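Local structure of probable mannosyltransferase KTR4 (Saccharomyces cerevisiae, 5A07) at residues N261-P266 with S300-N305; S265-E270 with Y306-G311. The protein is a probable mannosyltransferase with a GT-A type glycosyltransferase fold, modelled here with guanosine-5'-diphosphate and manganese bound. All blocks are in the same frame, centred on the assembly; numbering follows the deposited sequence.

Contact 1. Residues N261-P266 with S300-N305; sequences NLYDSP and SQNPKN
Tyr263 and Asn302 form the centre of this contact: the amide nitrogen ND2 of Asn302 sits over the middle of the tyrosine ring, 3.1 Å above its plane. The amide stands almost upright on the ring, the two planes being 84° apart, so ND2 leads and CG lies farther off. Gln301 comes from the same side of the ring plane but beyond its rim, NE2 lying 3.3 Å from CE1 of Tyr263 in an oblique approach, with the amide plane tilted 40° against the ring. Farther along, the ring of Pro266 packs on the side chain of Asn305, CG of Pro266 lying 3.5 Å from CG of Asn305. A water links the segments, 2.7 Å from OH of Tyr263 and accepting from the backbone N of Asn302. In the GT-A fold of this family, residues 261-266 carry the chain out of sheet strand 256-262, while 300-305 lead into helix 303-308, with Asn302 at the N-cap position although its side chain makes no capping bond. Because CG of Asn302 lies anti to the carbonyl carbon (chi1 -69°), its amide is directed at the ring while ND2 also donates to the backbone O of Asn414. Gln301 is held at both ends of its amide, OE1 by Asn72 and NE2 by the carbonyls of Asn414 and Asn416, which fixes the tilt at which it meets Tyr263. The tyrosine is itself set by a backbone hydrogen bond with Gln415 and by packing on Cys315 and Thr420. Just before Pro266 in the chain, Ser265 N donates to OD1 of Asp264 over 2.8 Å, meeting that oxygen on its anti side and somewhat out of the carboxylate plane.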
ATOM      1  N   ASN B 261      -3.983  -6.968   0.042  1.00 14.14           N
ATOM      2  CA  ASN B 261      -4.824  -6.278  -0.966  1.00 16.30           C
ATOM      3  C   ASN B 261      -6.254  -6.428  -0.479  1.00 15.96           C
ATOM      4  O   ASN B 261      -6.754  -7.531  -0.392  1.00 20.21           O
ATOM      5  CB  ASN B 261      -4.561  -7.033  -2.289  1.00 16.59           C
ATOM      6  CG  ASN B 261      -5.096  -6.332  -3.501  1.00 17.93           C
ATOM      7  OD1 ASN B 261      -6.293  -5.964  -3.579  1.00 18.57           O
ATOM      8  ND2 ASN B 261      -4.224  -6.184  -4.497  1.00 17.61           N
ATOM      9  N   LEU B 262      -6.907  -5.326  -0.151  1.00 18.29           N
ATOM     10  CA  LEU B 262      -8.135  -5.309   0.591  1.00 18.50           C
ATOM     11  C   LEU B 262      -9.217  -4.397  -0.030  1.00 17.65           C
ATOM     12  O   LEU B 262      -8.938  -3.466  -0.757  1.00 18.61           O
ATOM     13  CB  LEU B 262      -7.910  -4.740   2.031  1.00 18.46           C
ATOM     14  CG  LEU B 262      -6.849  -5.360   2.955  1.00 22.56           C
ATOM     15  CD1 LEU B 262      -6.826  -4.637   4.316  1.00 21.51           C
ATOM     16  CD2 LEU B 262      -7.129  -6.827   3.132  1.00 22.80           C
ATOM     17  N   TYR B 263     -10.416  -4.647   0.402  1.00 17.30           N
ATOM     18  CA  TYR B 263     -11.535  -3.750   0.214  1.00 18.14           C
ATOM     19  C   TYR B 263     -11.431  -2.667   1.309  1.00 21.65           C
ATOM     20  O   TYR B 263     -10.972  -2.932   2.413  1.00 21.00           O
ATOM     21  CB  TYR B 263     -12.854  -4.471   0.319  1.00 18.16           C
ATOM     22  CG  TYR B 263     -13.148  -5.319  -0.881  1.00 18.29           C
ATOM     23  CD1 TYR B 263     -12.600  -6.606  -1.002  1.00 18.50           C
ATOM     24  CD2 TYR B 263     -13.893  -4.839  -1.918  1.00 21.05           C
ATOM     25  CE1 TYR B 263     -12.842  -7.395  -2.142  1.00 18.90           C
ATOM     26  CE2 TYR B 263     -14.117  -5.612  -3.101  1.00 21.80           C
ATOM     27  CZ  TYR B 263     -13.594  -6.901  -3.187  1.00 20.17           C
ATOM     28  OH  TYR B 263     -13.777  -7.659  -4.344  1.00 20.70           O
ATOM     29  N   ASP B 264     -11.953  -1.503   1.007  1.00 21.22           N
ATOM     30  CA  ASP B 264     -12.024  -0.458   1.967  1.00 26.37           C
ATOM     31  C   ASP B 264     -13.466  -0.245   2.455  1.00 30.30           C
ATOM     32  O   ASP B 264     -14.413  -0.740   1.907  1.00 27.00           O
ATOM     33  CB  ASP B 264     -11.491   0.840   1.356  1.00 24.30           C
ATOM     34  CG  ASP B 264     -10.727   1.734   2.398  1.00 28.90           C
ATOM     35  OD1 ASP B 264     -10.983   1.647   3.590  1.00 26.49           O
ATOM     36  OD2 ASP B 264      -9.895   2.529   2.019  1.00 27.80           O
ATOM     37  N   SER B 265     -13.574   0.557   3.508  1.00 30.12           N
ATOM     38  CA  SER B 265     -14.847   1.009   4.034  1.00 31.49           C
ATOM     39  C   SER B 265     -15.397   2.091   3.124  1.00 25.47           C
ATOM     40  O   SER B 265     -14.817   3.205   3.008  1.00 25.93           O
ATOM     41  CB  SER B 265     -14.601   1.541   5.465  1.00 36.09           C
ATOM     42  OG  SER B 265     -15.755   2.223   5.860  1.00 40.51           O
ATOM     43  N   PRO B 266     -16.489   1.773   2.371  1.00 26.50           N
ATOM     44  CA  PRO B 266     -16.923   2.706   1.322  1.00 26.26           C
ATOM     45  C   PRO B 266     -17.332   4.109   1.875  1.00 28.90           C
ATOM     46  O   PRO B 266     -17.184   5.094   1.212  1.00 23.29           O
ATOM     47  CB  PRO B 266     -18.148   2.034   0.703  1.00 26.61           C
ATOM     48  CG  PRO B 266     -18.180   0.656   1.240  1.00 28.94           C
ATOM     49  CD  PRO B 266     -17.294   0.547   2.431  1.00 27.38           C
ATOM     50  N   SER B 300     -18.167  -8.042  -7.983  1.00 22.00           N
ATOM     51  CA  SER B 300     -18.765  -9.336  -7.709  1.00 22.21           C
ATOM     52  C   SER B 300     -18.720  -9.890  -6.282  1.00 23.10           C
ATOM     53  O   SER B 300     -19.559 -10.745  -5.937  1.00 21.40           O
ATOM     54  CB  SER B 300     -18.199 -10.384  -8.674  1.00 23.01           C
ATOM     55  OG  SER B 300     -16.806 -10.590  -8.538  1.00 22.25           O
ATOM     56  N   GLN B 301     -17.696  -9.513  -5.489  1.00 21.19           N
ATOM     57  CA  GLN B 301     -17.611 -10.001  -4.166  1.00 19.47           C
ATOM     58  C   GLN B 301     -18.321  -9.103  -3.188  1.00 20.27           C
ATOM     59  O   GLN B 301     -18.969  -9.632  -2.297  1.00 22.38           O
ATOM     60  CB  GLN B 301     -16.150 -10.114  -3.711  1.00 21.01           C
ATOM     61  CG  GLN B 301     -15.975 -10.772  -2.360  1.00 21.37           C
ATOM     62  CD  GLN B 301     -14.494 -11.094  -2.096  1.00 23.50           C
ATOM     63  OE1 GLN B 301     -13.910 -11.978  -2.726  1.00 26.23           O
ATOM     64  NE2 GLN B 301     -13.892 -10.379  -1.166  1.00 21.40           N
ATOM     65  N   ASN B 302     -18.164  -7.796  -3.324  1.00 20.48           N
ATOM     66  CA  ASN B 302     -18.798  -6.764  -2.469  1.00 22.79           C
ATOM     67  C   ASN B 302     -19.527  -5.729  -3.323  1.00 22.61           C
ATOM     68  O   ASN B 302     -19.121  -4.570  -3.423  1.00 22.72           O
ATOM     69  CB  ASN B 302     -17.770  -6.036  -1.602  1.00 25.00           C
ATOM     70  CG  ASN B 302     -17.199  -6.913  -0.567  1.00 24.58           C
ATOM     71  OD1 ASN B 302     -17.923  -7.518   0.210  1.00 26.84           O
ATOM     72  ND2 ASN B 302     -15.934  -7.103  -0.614  1.00 24.98           N
ATOM     73  N   PRO B 303     -20.686  -6.135  -3.903  1.00 23.13           N
ATOM     74  CA  PRO B 303     -21.408  -5.257  -4.799  1.00 25.13           C
ATOM     75  C   PRO B 303     -21.910  -3.981  -4.113  1.00 24.15           C
ATOM     76  O   PRO B 303     -22.046  -2.941  -4.774  1.00 26.53           O
ATOM     77  CB  PRO B 303     -22.599  -6.129  -5.271  1.00 25.05           C
ATOM     78  CG  PRO B 303     -22.645  -7.304  -4.367  1.00 24.92           C
ATOM     79  CD  PRO B 303     -21.234  -7.502  -3.902  1.00 25.08           C
ATOM     80  N   LYS B 304     -22.152  -4.050  -2.835  1.00 26.06           N
ATOM     81  CA  LYS B 304     -22.625  -2.832  -2.126  1.00 27.50           C
ATOM     82  C   LYS B 304     -21.562  -1.807  -2.026  1.00 28.17           C
ATOM     83  O   LYS B 304     -21.858  -0.602  -2.018  1.00 25.87           O
ATOM     84  CB  LYS B 304     -23.067  -3.156  -0.717  1.00 32.97           C
ATOM     85  CG  LYS B 304     -24.217  -4.121  -0.618  1.00 39.59           C
ATOM     86  CD  LYS B 304     -24.231  -4.679   0.805  1.00 48.29           C
ATOM     87  CE  LYS B 304     -25.329  -4.084   1.646  1.00 56.65           C
ATOM     88  NZ  LYS B 304     -26.323  -5.181   1.833  1.00 66.70           N
ATOM     89  N   ASN B 305     -20.280  -2.248  -1.981  1.00 26.38           N
ATOM     90  CA  ASN B 305     -19.155  -1.242  -2.061  1.00 27.65           C
ATOM     91  C   ASN B 305     -19.135  -0.478  -3.356  1.00 25.62           C
ATOM     92  O   ASN B 305     -18.937   0.737  -3.402  1.00 26.80           O
ATOM     93  CB  ASN B 305     -17.748  -1.894  -1.870  1.00 27.42           C
ATOM     94  CG  ASN B 305     -17.493  -2.369  -0.460  1.00 26.14           C
ATOM     95  OD1 ASN B 305     -16.342  -2.335   0.088  1.00 28.38           O
ATOM     96  ND2 ASN B 305     -18.490  -2.888   0.118  1.00 25.86           N
TER
HETATM   97  O   HOH W   1     -16.129  -7.061  -5.535  1.00 23.20           O

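Contact 2. Residues S265-E270 with Y306-G311; sequences SPQTIE and YDYTQG. With ACT (acetate ion), chain H.
The ring of Tyr308 meets the short 3-10 turn at 266-268 obliquely, near the C-terminal end of helix 303-308, which finishes in a Schellman motif with Gln310 at positive phi. The packing is tight on the Pro266 side: CB of the proline lies 3.6 Å from CD1 of Tyr308, and Pro266 O is 3.3 Å from CE1. Trans about its first torsion (chi1 -176°), the side chain of Tyr308 runs out from the helix to the turn, where its far end meets CA and CG of Gln267. Ser265 O braces the turn, accepting from N and OG1 of Thr268, the latter at 2.7 Å. Thr309 adds a looser touch, its CG2 4.4 Å from CG1 of Ile269. OH of Tyr306 donates to an acetate, probably from the crystallisation liquor and also bound by Lys297, over a very short and therefore doubtful distance. The exposed side is that of Glu270, whose extended side chain crosses Tyr308 at about a right angle, with CD 3.6 Å from OH. Two waters join the backbones: one bridges Glu270 O and Thr309 O; the other donates to Glu270 O and Tyr308 O and accepts from NE2 of Gln310 at 2.9 Å.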
ATOM      1  N   SER B 265     -13.574   0.557   3.508  1.00 30.12           N
ATOM      2  CA  SER B 265     -14.847   1.009   4.034  1.00 31.49           C
ATOM      3  C   SER B 265     -15.397   2.091   3.124  1.00 25.47           C
ATOM      4  O   SER B 265     -14.817   3.205   3.008  1.00 25.93           O
ATOM      5  CB  SER B 265     -14.601   1.541   5.465  1.00 36.09           C
ATOM      6  OG  SER B 265     -15.755   2.223   5.860  1.00 40.51           O
ATOM      7  N   PRO B 266     -16.489   1.773   2.371  1.00 26.50           N
ATOM      8  CA  PRO B 266     -16.923   2.706   1.322  1.00 26.26           C
ATOM      9  C   PRO B 266     -17.332   4.109   1.875  1.00 28.90           C
ATOM     10  O   PRO B 266     -17.184   5.094   1.212  1.00 23.29           O
ATOM     11  CB  PRO B 266     -18.148   2.034   0.703  1.00 26.61           C
ATOM     12  CG  PRO B 266     -18.180   0.656   1.240  1.00 28.94           C
ATOM     13  CD  PRO B 266     -17.294   0.547   2.431  1.00 27.38           C
ATOM     14  N   GLN B 267     -17.794   4.149   3.109  1.00 29.63           N
ATOM     15  CA  GLN B 267     -18.292   5.413   3.703  1.00 32.71           C
ATOM     16  C   GLN B 267     -17.161   6.362   4.004  1.00 31.93           C
ATOM     17  O   GLN B 267     -17.413   7.545   4.264  1.00 31.31           O
ATOM     18  CB  GLN B 267     -19.091   5.124   4.995  1.00 34.61           C
ATOM     19  CG  GLN B 267     -20.335   4.239   4.854  1.00 38.30           C
ATOM     20  CD  GLN B 267     -19.989   2.753   4.587  1.00 50.15           C
ATOM     21  OE1 GLN B 267     -18.826   2.276   4.720  1.00 51.88           O
ATOM     22  NE2 GLN B 267     -21.000   2.014   4.194  1.00 57.86           N
ATOM     23  N   THR B 268     -15.899   5.895   3.981  1.00 29.45           N
ATOM     24  CA  THR B 268     -14.775   6.821   4.127  1.00 25.91           C
ATOM     25  C   THR B 268     -14.459   7.546   2.852  1.00 25.38           C
ATOM     26  O   THR B 268     -13.682   8.535   2.842  1.00 26.24           O
ATOM     27  CB  THR B 268     -13.497   6.109   4.615  1.00 27.42           C
ATOM     28  OG1 THR B 268     -13.038   5.181   3.599  1.00 25.73           O
ATOM     29  CG2 THR B 268     -13.723   5.400   5.923  1.00 27.66           C
ATOM     30  N   ILE B 269     -14.943   7.022   1.721  1.00 25.08           N
ATOM     31  CA  ILE B 269     -14.525   7.485   0.420  1.00 23.10           C
ATOM     32  C   ILE B 269     -15.701   7.673  -0.521  1.00 27.38           C
ATOM     33  O   ILE B 269     -15.633   7.379  -1.735  1.00 24.51           O
ATOM     34  CB  ILE B 269     -13.506   6.513  -0.236  1.00 23.71           C
ATOM     35  CG1 ILE B 269     -14.044   5.090  -0.280  1.00 23.87           C
ATOM     36  CG2 ILE B 269     -12.176   6.661   0.495  1.00 23.66           C
ATOM     37  CD1 ILE B 269     -13.157   4.078  -1.059  1.00 24.36           C
ATOM     38  N   GLU B 270     -16.781   8.232   0.009  1.00 30.02           N
ATOM     39  CA  GLU B 270     -18.011   8.413  -0.786  1.00 30.51           C
ATOM     40  C   GLU B 270     -17.785   9.009  -2.158  1.00 26.01           C
ATOM     41  O   GLU B 270     -18.323   8.477  -3.159  1.00 28.50           O
ATOM     42  CB  GLU B 270     -19.027   9.269  -0.008  1.00 34.75           C
ATOM     43  CG  GLU B 270     -20.318   9.443  -0.784  1.00 42.21           C
ATOM     44  CD  GLU B 270     -21.430  10.070   0.056  1.00 44.41           C
ATOM     45  OE1 GLU B 270     -21.088  10.809   0.991  1.00 43.67           O
ATOM     46  OE2 GLU B 270     -22.620   9.807  -0.229  1.00 49.59           O
ATOM     47  N   TYR B 306     -19.278  -1.231  -4.433  1.00 25.54           N
ATOM     48  CA  TYR B 306     -19.245  -0.696  -5.753  1.00 24.62           C
ATOM     49  C   TYR B 306     -20.437   0.269  -6.004  1.00 25.15           C
ATOM     50  O   TYR B 306     -20.285   1.320  -6.600  1.00 24.17           O
ATOM     51  CB  TYR B 306     -19.360  -1.879  -6.734  1.00 24.85           C
ATOM     52  CG  TYR B 306     -19.281  -1.426  -8.178  1.00 21.76           C
ATOM     53  CD1 TYR B 306     -20.393  -0.979  -8.875  1.00 23.61           C
ATOM     54  CD2 TYR B 306     -18.109  -1.454  -8.843  1.00 23.77           C
ATOM     55  CE1 TYR B 306     -20.312  -0.574 -10.172  1.00 23.99           C
ATOM     56  CE2 TYR B 306     -18.020  -1.083 -10.150  1.00 25.43           C
ATOM     57  CZ  TYR B 306     -19.132  -0.667 -10.832  1.00 24.01           C
ATOM     58  OH  TYR B 306     -18.991  -0.204 -12.128  1.00 24.60           O
ATOM     59  N   ASP B 307     -21.605  -0.107  -5.498  1.00 26.02           N
ATOM     60  CA  ASP B 307     -22.787   0.774  -5.641  1.00 29.31           C
ATOM     61  C   ASP B 307     -22.656   2.014  -4.818  1.00 30.75           C
ATOM     62  O   ASP B 307     -22.975   3.075  -5.289  1.00 29.38           O
ATOM     63  CB  ASP B 307     -24.047   0.080  -5.152  1.00 34.04           C
ATOM     64  CG  ASP B 307     -24.490  -0.971  -6.075  1.00 42.19           C
ATOM     65  OD1 ASP B 307     -24.070  -0.996  -7.282  1.00 42.25           O
ATOM     66  OD2 ASP B 307     -25.245  -1.800  -5.564  1.00 49.13           O
ATOM     67  N   TYR B 308     -22.127   1.884  -3.599  1.00 28.12           N
ATOM     68  CA  TYR B 308     -22.001   3.073  -2.774  1.00 30.31           C
ATOM     69  C   TYR B 308     -21.078   4.122  -3.368  1.00 29.84           C
ATOM     70  O   TYR B 308     -21.337   5.300  -3.291  1.00 29.21           O
ATOM     71  CB  TYR B 308     -21.584   2.669  -1.354  1.00 32.72           C
ATOM     72  CG  TYR B 308     -21.533   3.823  -0.406  1.00 34.27           C
ATOM     73  CD1 TYR B 308     -20.418   4.648  -0.348  1.00 37.70           C
ATOM     74  CD2 TYR B 308     -22.626   4.131   0.413  1.00 35.93           C
ATOM     75  CE1 TYR B 308     -20.355   5.727   0.496  1.00 34.84           C
ATOM     76  CE2 TYR B 308     -22.568   5.239   1.263  1.00 37.67           C
ATOM     77  CZ  TYR B 308     -21.428   6.015   1.301  1.00 36.70           C
ATOM     78  OH  TYR B 308     -21.342   7.102   2.124  1.00 42.96           O
ATOM     79  N   THR B 309     -19.999   3.720  -4.033  1.00 27.78           N
ATOM     80  CA  THR B 309     -19.005   4.672  -4.552  1.00 24.57           C
ATOM     81  C   THR B 309     -19.313   5.043  -5.950  1.00 22.86           C
ATOM     82  O   THR B 309     -18.580   5.811  -6.625  1.00 22.37           O
ATOM     83  CB  THR B 309     -17.586   4.019  -4.576  1.00 25.62           C
ATOM     84  OG1 THR B 309     -17.689   2.795  -5.321  1.00 26.44           O
ATOM     85  CG2 THR B 309     -17.096   3.683  -3.145  1.00 23.90           C
ATOM     86  N   GLN B 310     -20.356   4.407  -6.459  1.00 28.13           N
ATOM     87  CA  GLN B 310     -20.765   4.643  -7.838  1.00 29.05           C
ATOM     88  C   GLN B 310     -19.675   4.289  -8.825  1.00 26.90           C
ATOM     89  O   GLN B 310     -19.376   5.040  -9.753  1.00 28.03           O
ATOM     90  CB  GLN B 310     -21.225   6.104  -8.032  1.00 36.42           C
ATOM     91  CG  GLN B 310     -22.484   6.475  -7.220  1.00 41.04           C
ATOM     92  CD  GLN B 310     -22.789   7.963  -7.350  1.00 43.93           C
ATOM     93  OE1 GLN B 310     -23.198   8.434  -8.399  1.00 45.15           O
ATOM     94  NE2 GLN B 310     -22.463   8.716  -6.320  1.00 50.06           N
ATOM     95  N   GLY B 311     -19.071   3.107  -8.621  1.00 25.55           N
ATOM     96  CA  GLY B 311     -18.208   2.539  -9.652  1.00 25.21           C
ATOM     97  C   GLY B 311     -16.832   2.017  -9.239  1.00 23.84           C
ATOM     98  O   GLY B 311     -16.073   1.638 -10.108  1.00 22.23           O
TER
HETATM   99  C   ACT H1465     -20.380   2.466 -13.110  1.00 34.14           C
HETATM  100  O   ACT H1465     -20.784   1.315 -12.788  1.00 33.12           O
HETATM  101  OXT ACT H1465     -19.177   2.785 -13.298  1.00 30.85           O
HETATM  102  CH3 ACT H1465     -21.419   3.567 -13.284  1.00 39.10           C
HETATM  103  O   HOH W   2     -17.173   7.846  -5.423  1.00 26.92           O
HETATM  104  O   HOH W   3     -20.860   7.815  -4.014  1.00 36.17           O

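Overall arrangement
Followed from the N terminus, the chain leaves strand 256-262 of the mixed sheet, passes through 263-270 and enters helix 272-282. After helix 293-297 it returns at 300-305 and continues through helix 303-308. Contact 1 closes a loop of 33 intervening residues and contact 2 one of 35, neither loop containing a strand. The loops cross rather than nest, because both partners of contact 2 come later in sequence than the corresponding partners of contact 1, apart from the shared Ser265 and Pro266. With centres about 8 Å apart, the contacts set the strand exit beside the start of helix 303-308 and the following turn beside its end.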